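Local structure of phytase (Citrobacter braakii, 3ZHC) at residues 218-221 against 226-229. The protein is an enzyme named phytase that belongs to branch 2 of the histidine phosphatase superfamily, built from a mixed beta sheet and many helices. The protein carries 2 engineered substitutions. Numbering follows the deposited sequence.
Sequences ELKC and VSLP. Engineered in segment 218-221: Cys221 (natural residue Val). Unlike the reference sequence in segment 218-221: Leu219 (reference Phe).
The peptide group joining Glu218 to Leu219 has one face roofed by Leu228, whose CD1 methyl sits almost directly above the carbonyl carbon, 3.4 Å from Glu218 C. At the oxygen end of the same group Pro229 CD approaches Glu218 O to 3.2 Å, a fitting neighbour for a carbonyl because ring carbons next to nitrogen carry slightly polarised C-H bonds. Leu228 reaches this position with CG anti to its backbone N (chi1 -178°), and its CD1 also meets Leu219 CD2 at 4.0 Å, the two branched chains crossing at a slant. With two terminal methyls each, Leu228 and Leu219, the latter a departure from the reference sequence, can fill apolar surface against Ile174 and helix 260-280, both of which touch the two side chains.

Beyond this pair the chains form a short antiparallel hairpin. Lys220 and Ser227 are its hydrogen-bonded pair: Lys220 N gives a bond of 2.8 Å to Ser227 O, and Ser227 N returns one of 2.9 Å to Lys220 O. Ser227 O additionally receives a CA-H contact from Leu219. Both side chains of the pair lie on one face of the hairpin, where Lys220 CB passes Ser227 OG at 3.7 Å before the extended lysine leads its ammonium group away, as befits an exposed strand position.

On the other face lies the non-hydrogen-bonded pair Cys221 and Val226. The engineered Cys221 sets its SG beside the Val226 side chain, modelled in two conformers and so doubtful in detail, and forms a disulfide with Cys163; Val226, buried, packs on Val162 and Ile166. Polar backbone bonding thus closes the hairpin, apolar chains seat it on the helices, and the disulfide ties it covalently to helix 159-169.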
# COMPACT_ATOMS: atom_id res chain seq x y z
N GLU B 218 16.65 -16.63 -8.20
CA GLU B 218 16.35 -16.84 -9.59
C GLU B 218 15.17 -17.83 -9.69
O GLU B 218 15.09 -18.79 -8.92
CB GLU B 218 17.59 -17.37 -10.30
CG GLU B 218 17.48 -17.31 -11.81
CD GLU B 218 18.76 -17.72 -12.51
OE1 GLU B 218 19.83 -17.13 -12.21
OE2 GLU B 218 18.69 -18.65 -13.38
N LEU B 219 14.27 -17.57 -10.64
CA LEU B 219 13.08 -18.42 -10.83
C LEU B 219 13.44 -19.83 -11.30
O LEU B 219 14.37 -20.01 -12.08
CB LEU B 219 12.12 -17.78 -11.85
CG LEU B 219 11.37 -16.53 -11.37
CD1 LEU B 219 10.85 -15.70 -12.54
CD2 LEU B 219 10.22 -16.91 -10.41
N LYS B 220 12.70 -20.81 -10.79
CA LYS B 220 12.78 -22.20 -11.21
C LYS B 220 11.36 -22.64 -11.50
O LYS B 220 10.52 -22.63 -10.61
CB LYS B 220 13.41 -23.11 -10.15
CG LYS B 220 13.49 -24.59 -10.58
CD LYS B 220 14.06 -25.50 -9.51
CE LYS B 220 14.06 -26.93 -10.02
NZ LYS B 220 14.82 -27.81 -9.15
N CYS B 221 11.10 -23.03 -12.74
CA CYS B 221 9.77 -23.49 -13.15
C CYS B 221 9.88 -24.85 -13.77
O CYS B 221 10.71 -25.06 -14.65
CB CYS B 221 9.14 -22.51 -14.13
SG CYS B 221 9.11 -20.82 -13.52
N VAL B 226 6.43 -24.08 -9.42
CA VAL B 226 7.13 -22.82 -9.61
C VAL B 226 7.74 -22.39 -8.27
O VAL B 226 7.10 -22.54 -7.22
CB VAL B 226 6.18 -21.73 -10.16
CG1 VAL B 226 6.84 -20.40 -10.18
CG2 VAL B 226 5.70 -22.11 -11.57
N SER B 227 8.96 -21.86 -8.30
CA SER B 227 9.63 -21.39 -7.08
C SER B 227 10.64 -20.31 -7.39
O SER B 227 11.12 -20.21 -8.52
CB SER B 227 10.32 -22.56 -6.36
OG SER B 227 11.40 -23.03 -7.08
N LEU B 228 10.95 -19.51 -6.37
CA LEU B 228 11.95 -18.45 -6.45
C LEU B 228 12.92 -18.63 -5.27
O LEU B 228 12.85 -17.88 -4.26
CB LEU B 228 11.27 -17.09 -6.46
CG LEU B 228 12.15 -15.84 -6.58
CD1 LEU B 228 13.09 -15.91 -7.79
CD2 LEU B 228 11.25 -14.61 -6.64
N PRO B 229 13.84 -19.62 -5.37
CA PRO B 229 14.77 -19.88 -4.27
C PRO B 229 15.87 -18.84 -4.17
O PRO B 229 16.27 -18.28 -5.18
CB PRO B 229 15.38 -21.24 -4.65
CG PRO B 229 14.62 -21.71 -5.83
CD PRO B 229 14.11 -20.54 -6.49